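Local atomic coordinates of putative hydrolase (PDB entry 3MCW), a protein that belongs to the isochorismatase family and is probably a hydrolase, although its natural substrate and reaction have not been established. Residues Leu15-Met20 / Val117-Ser122; Gln36-Cys41 / Lys79-Pro84. All coordinates share one frame; numbering follows the deposited sequence.

Contact 1: residues Leu15-Met20 / Val117-Ser122; sequences LLLIDM and VVAGVS
Leu16 and Val117 are joined in the parallel ladder between strand 14-18 and strand 115-121, two central neighbours of the sheet. Four backbone bonds hold it. Leu16 N gives its hydrogen to Val117 O at 2.8 Å with a nearly straight N-H...O angle of 174°, and Leu16 O accepts from Ala119 N at 3.1 Å. Two residues on, Ile18 N donates to Ala119 O, and Ile18 O takes Val121 N at 3.0 Å. Leu15 and Leu17 turn their polar backbone atoms the other way, to Pro54, Ile56 and Ile58, in and just before strand 55-60, so the core peptides of strand 14-18 are satisfied from both sides. Beta-branched and leucine side chains suit such buried extended backbone: Leu15 CD1 meets Val117 CG1 at 3.9 Å on the face where Leu17 CD2 also rests on Ala119 CB, while Leu16 lies alongside Val118, pointing the same way, on the other. Leu15 reaches its neighbour with CG anti to the backbone N (chi1 -177°). Gly120 CA makes a CA-H...O contact to Ile18 O at 3.3 Å, with a positive phi of 145° that glycine readily adopts. Past the ladder, one water donates to both Asp19 OD2 and Val121 O, each at 2.7 Å. OD2 also has a salt bridge to Lys93 and a weak hydrogen bond with Ser126 OG. Val121 precedes a cis peptide to Ser122, the helix N-cap. An apolar ladder thus ends in a densely bonded carboxylate, consistent with the isochorismatase-family site, where Asp19 and Lys93 would match the usual aspartate and lysine, and Ser126 the cysteine.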
loop_
_atom_site.group_PDB
_atom_site.type_symbol
_atom_site.label_atom_id
_atom_site.label_comp_id
_atom_site.label_asym_id
_atom_site.label_seq_id
_atom_site.Cartn_x
_atom_site.Cartn_y
_atom_site.Cartn_z
ATOM N N LEU A 15 -10.510 -14.179 -10.057
ATOM C CA LEU A 15 -9.112 -13.948 -10.506
ATOM C C LEU A 15 -8.969 -12.544 -10.993
ATOM O O LEU A 15 -9.694 -12.115 -11.905
ATOM C CB LEU A 15 -8.776 -14.929 -11.637
ATOM C CG LEU A 15 -7.338 -14.855 -12.145
ATOM C CD1 LEU A 15 -6.313 -15.276 -11.085
ATOM C CD2 LEU A 15 -7.204 -15.751 -13.389
ATOM N N LEU A 16 -8.059 -11.798 -10.368
ATOM C CA LEU A 16 -7.785 -10.409 -10.656
ATOM C C LEU A 16 -6.360 -10.285 -11.174
ATOM O O LEU A 16 -5.408 -10.463 -10.399
ATOM C CB LEU A 16 -7.966 -9.574 -9.371
ATOM C CG LEU A 16 -7.956 -8.064 -9.549
ATOM C CD1 LEU A 16 -9.204 -7.598 -10.270
ATOM C CD2 LEU A 16 -7.856 -7.387 -8.171
ATOM N N LEU A 17 -6.211 -10.078 -12.477
ATOM C CA LEU A 17 -4.894 -10.003 -13.149
ATOM C C LEU A 17 -4.525 -8.551 -13.374
ATOM O O LEU A 17 -5.233 -7.853 -14.086
ATOM C CB LEU A 17 -4.928 -10.763 -14.472
ATOM C CG LEU A 17 -5.098 -12.268 -14.371
ATOM C CD1 LEU A 17 -5.154 -12.897 -15.782
ATOM C CD2 LEU A 17 -4.020 -12.896 -13.525
ATOM N N ILE A 18 -3.408 -8.121 -12.803
ATOM C CA ILE A 18 -3.052 -6.707 -12.758
ATOM C C ILE A 18 -1.947 -6.324 -13.732
ATOM O O ILE A 18 -0.794 -6.741 -13.593
ATOM C CB ILE A 18 -2.733 -6.307 -11.313
ATOM C CG1 ILE A 18 -3.978 -6.500 -10.431
ATOM C CG2 ILE A 18 -2.119 -4.872 -11.275
ATOM C CD1 ILE A 18 -3.667 -6.304 -8.950
ATOM N N ASP A 19 -2.325 -5.512 -14.700
ATOM C CA ASP A 19 -1.406 -4.725 -15.497
ATOM C C ASP A 19 -0.369 -5.534 -16.294
ATOM O O ASP A 19 0.743 -5.076 -16.523
ATOM C CB ASP A 19 -0.683 -3.662 -14.647
ATOM C CG ASP A 19 -1.592 -2.638 -14.031
ATOM O OD1 ASP A 19 -2.797 -2.615 -14.290
ATOM O OD2 ASP A 19 -1.065 -1.829 -13.202
HETATM N N MSE A 20 -0.774 -6.700 -16.766
HETATM C CA MSE A 20 0.117 -7.604 -17.507
HETATM C C MSE A 20 0.154 -7.186 -18.972
HETATM O O MSE A 20 -0.355 -7.871 -19.845
HETATM C CB MSE A 20 -0.306 -9.048 -17.311
HETATM C CG MSE A 20 0.003 -9.527 -15.914
HETATM SE SE MSE A 20 1.909 -9.740 -15.570
HETATM C CE MSE A 20 1.834 -11.550 -16.456
ATOM N N VAL A 117 -8.247 -13.726 -5.968
ATOM C CA VAL A 117 -6.952 -14.339 -6.242
ATOM C C VAL A 117 -6.240 -13.373 -7.156
ATOM O O VAL A 117 -6.716 -13.081 -8.254
ATOM C CB VAL A 117 -7.123 -15.731 -6.912
ATOM C CG1 VAL A 117 -5.769 -16.292 -7.308
ATOM C CG2 VAL A 117 -7.873 -16.648 -5.930
ATOM N N VAL A 118 -5.112 -12.838 -6.706
ATOM C CA VAL A 118 -4.453 -11.729 -7.372
ATOM C C VAL A 118 -3.103 -12.145 -7.919
ATOM O O VAL A 118 -2.317 -12.831 -7.245
ATOM C CB VAL A 118 -4.259 -10.521 -6.403
ATOM C CG1 VAL A 118 -3.546 -9.401 -7.040
ATOM C CG2 VAL A 118 -5.644 -10.067 -5.855
ATOM N N ALA A 119 -2.806 -11.670 -9.126
ATOM C CA ALA A 119 -1.462 -11.840 -9.720
ATOM C C ALA A 119 -1.237 -10.688 -10.654
ATOM O O ALA A 119 -2.168 -10.039 -11.084
ATOM C CB ALA A 119 -1.345 -13.175 -10.452
ATOM N N GLY A 120 0.015 -10.412 -10.978
ATOM C CA GLY A 120 0.354 -9.420 -11.974
ATOM C C GLY A 120 1.625 -8.665 -11.637
ATOM O O GLY A 120 2.528 -9.197 -10.974
ATOM N N VAL A 121 1.700 -7.435 -12.115
ATOM C CA VAL A 121 2.953 -6.700 -12.072
ATOM C C VAL A 121 2.667 -5.237 -11.730
ATOM O O VAL A 121 1.647 -4.667 -12.187
ATOM C CB VAL A 121 3.696 -6.844 -13.425
ATOM C CG1 VAL A 121 2.821 -6.301 -14.583
ATOM C CG2 VAL A 121 5.076 -6.188 -13.403
ATOM N N SER A 122 3.517 -4.564 -10.945
ATOM C CA SER A 122 4.648 -5.134 -10.215
ATOM C C SER A 122 4.248 -5.480 -8.794
ATOM O O SER A 122 3.381 -4.837 -8.176
ATOM C CB SER A 122 5.823 -4.200 -10.184
ATOM O OG SER A 122 5.674 -3.240 -9.192
HETATM O O HOH W 1 1.597 -2.187 -13.280
#

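Contact 2: residues Gln36-Cys41 / Lys79-Pro84; sequences QAEQAC and KPEVEP
Glu38 and Lys79 meet because each side chain folds over at one torsion. In Glu38 the bend comes at chi2 (82°), which swings the carboxylate across to the loop; Lys79 runs nearly extended as far as CE and then turns at chi4 (-77°), carrying NZ to the acid. The two chains cross at an angle, and NZ lies 2.7 Å from Glu38 OE2, a salt bridge made through the anti lone pair. That oxygen is shared: Arg32 makes a second salt bridge to Glu38 OE2, and Lys79 NZ in turn pairs with Asp25. Each charge here thus has two partners of opposite sign, which probably favours the ionised forms of Glu38 and Lys79 even though both are buried.

A second acid approaches from the loop. The side chain of Glu81 lies across the aliphatic part of Glu38, with CD 3.9 Å from Glu38 CB, and the carboxylate planes are inclined by 35°. Their like charges are kept apart, Glu81 OE2 standing 5.3 Å from Glu38 OE2. Glu81 is exposed, which suits a carboxylate beside another. One turn further along the helix the contact becomes apolar: Val82 CG1 packs against Cys41 CB at 3.8 Å, a short cysteine and a branched valine, both buried, filling the meeting of loop and helix.

On the loop side, Pro80 and Glu81 form a short 3-10 turn, closed by Val82 N bonding to Lys79 O at 3.1 Å. Lys79, Glu81 and Val82 all point toward the helix. Glu38 lies in the first turn of helix 37-51, where a negative charge should suit the helix dipole. The whole joins the start of that helix to the loop between strands 55-60 and 89-93 of a parallel-sheet alpha/beta fold, that of the isochorismatase family.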
loop_
_atom_site.group_PDB
_atom_site.type_symbol
_atom_site.label_atom_id
_atom_site.label_comp_id
_atom_site.label_asym_id
_atom_site.label_seq_id
_atom_site.Cartn_x
_atom_site.Cartn_y
_atom_site.Cartn_z
ATOM N N GLN A 36 9.063 -16.903 -15.145
ATOM C CA GLN A 36 7.912 -17.749 -15.451
ATOM C C GLN A 36 6.581 -17.162 -14.969
ATOM O O GLN A 36 5.559 -17.842 -15.019
ATOM C CB GLN A 36 8.097 -19.141 -14.832
ATOM C CG GLN A 36 9.247 -19.967 -15.439
ATOM C CD GLN A 36 9.635 -19.535 -16.854
ATOM O OE1 GLN A 36 8.799 -19.084 -17.640
ATOM N NE2 GLN A 36 10.921 -19.662 -17.171
ATOM N N ALA A 37 6.575 -15.907 -14.494
ATOM C CA ALA A 37 5.333 -15.338 -13.974
ATOM C C ALA A 37 4.217 -15.372 -15.000
ATOM O O ALA A 37 3.064 -15.632 -14.675
ATOM C CB ALA A 37 5.545 -13.895 -13.487
ATOM N N GLU A 38 4.539 -15.055 -16.257
ATOM C CA GLU A 38 3.522 -15.050 -17.322
ATOM C C GLU A 38 2.878 -16.401 -17.477
ATOM O O GLU A 38 1.673 -16.513 -17.647
ATOM C CB GLU A 38 4.120 -14.656 -18.657
ATOM C CG GLU A 38 4.518 -13.176 -18.805
ATOM C CD GLU A 38 5.881 -12.782 -18.215
ATOM O OE1 GLU A 38 6.531 -13.568 -17.494
ATOM O OE2 GLU A 38 6.261 -11.629 -18.492
ATOM N N GLN A 39 3.694 -17.445 -17.466
ATOM C CA GLN A 39 3.184 -18.797 -17.569
ATOM C C GLN A 39 2.330 -19.180 -16.374
ATOM O O GLN A 39 1.317 -19.852 -16.526
ATOM C CB GLN A 39 4.345 -19.763 -17.758
ATOM C CG GLN A 39 4.906 -19.713 -19.165
ATOM N N ALA A 40 2.702 -18.746 -15.169
ATOM C CA ALA A 40 1.900 -19.027 -13.980
ATOM C C ALA A 40 0.541 -18.334 -14.110
ATOM O O ALA A 40 -0.498 -18.909 -13.845
ATOM C CB ALA A 40 2.620 -18.576 -12.719
ATOM N N CYS A 41 0.553 -17.076 -14.544
ATOM C CA CYS A 41 -0.697 -16.326 -14.790
ATOM C C CYS A 41 -1.544 -16.984 -15.870
ATOM O O CYS A 41 -2.756 -17.091 -15.717
ATOM C CB CYS A 41 -0.460 -14.886 -15.151
ATOM S SG CYS A 41 0.157 -13.870 -13.793
ATOM N N LYS A 79 -0.106 -8.529 -22.640
ATOM C CA LYS A 79 0.803 -9.595 -23.031
ATOM C C LYS A 79 -0.032 -10.731 -23.634
ATOM O O LYS A 79 -1.120 -11.060 -23.137
ATOM C CB LYS A 79 1.579 -10.102 -21.804
ATOM C CG LYS A 79 2.610 -9.123 -21.320
ATOM C CD LYS A 79 3.091 -9.507 -19.903
ATOM C CE LYS A 79 4.474 -8.979 -19.649
ATOM N NZ LYS A 79 5.543 -9.806 -20.330
ATOM N N PRO A 80 0.471 -11.357 -24.701
ATOM C CA PRO A 80 -0.314 -12.374 -25.374
ATOM C C PRO A 80 -0.668 -13.564 -24.468
ATOM O O PRO A 80 -1.755 -14.116 -24.649
ATOM C CB PRO A 80 0.580 -12.801 -26.541
ATOM C CG PRO A 80 1.926 -12.278 -26.210
ATOM C CD PRO A 80 1.779 -11.124 -25.335
ATOM N N GLU A 81 0.179 -13.869 -23.469
ATOM C CA GLU A 81 -0.035 -14.987 -22.561
ATOM C C GLU A 81 -1.332 -14.851 -21.794
ATOM O O GLU A 81 -1.886 -15.839 -21.325
ATOM C CB GLU A 81 1.113 -15.131 -21.544
ATOM C CG GLU A 81 2.433 -15.550 -22.110
ATOM C CD GLU A 81 3.333 -14.391 -22.466
ATOM O OE1 GLU A 81 2.854 -13.265 -22.675
ATOM O OE2 GLU A 81 4.544 -14.638 -22.561
ATOM N N VAL A 82 -1.751 -13.603 -21.575
ATOM C CA VAL A 82 -2.903 -13.306 -20.731
ATOM C C VAL A 82 -3.850 -12.307 -21.400
ATOM O O VAL A 82 -4.570 -11.567 -20.747
ATOM C CB VAL A 82 -2.469 -12.811 -19.338
ATOM C CG1 VAL A 82 -1.821 -13.987 -18.548
ATOM C CG2 VAL A 82 -1.531 -11.595 -19.427
ATOM N N GLU A 83 -3.926 -12.364 -22.717
ATOM C CA GLU A 83 -4.793 -11.436 -23.435
ATOM C C GLU A 83 -6.264 -11.751 -23.119
ATOM O O GLU A 83 -6.688 -12.910 -23.165
ATOM C CB GLU A 83 -4.538 -11.473 -24.957
ATOM C CG GLU A 83 -5.352 -10.478 -25.821
ATOM C CD GLU A 83 -5.232 -10.802 -27.309
ATOM O OE1 GLU A 83 -4.288 -11.548 -27.670
ATOM O OE2 GLU A 83 -6.073 -10.325 -28.101
ATOM N N PRO A 84 -7.062 -10.701 -22.843
ATOM C CA PRO A 84 -8.486 -10.948 -22.651
ATOM C C PRO A 84 -9.152 -11.500 -23.897
ATOM O O PRO A 84 -8.709 -11.275 -25.013
ATOM C CB PRO A 84 -9.034 -9.569 -22.275
ATOM C CG PRO A 84 -7.846 -8.818 -21.739
ATOM C CD PRO A 84 -6.689 -9.291 -22.569
#

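Contact 2 lies within the chain loop that contact 1 closes, and their centres are about 10 Å apart. Met20, just past strand 14-18, ties them together: its O probably accepts a hydrogen bond from Lys79 N at 2.9 Å, and its CB packs on Val82 CG2 at 3.5 Å. Ala119 CB also packs on Cys41 SG at 3.7 Å, so the helix of contact 2 covers one face of the ladder in contact 1. The likely active site belongs to contact 1, around Asp19; a bound 1,2-ethanediol, probably from crystallisation, lies about 5 Å from the Val121 side chain and may mark the pocket.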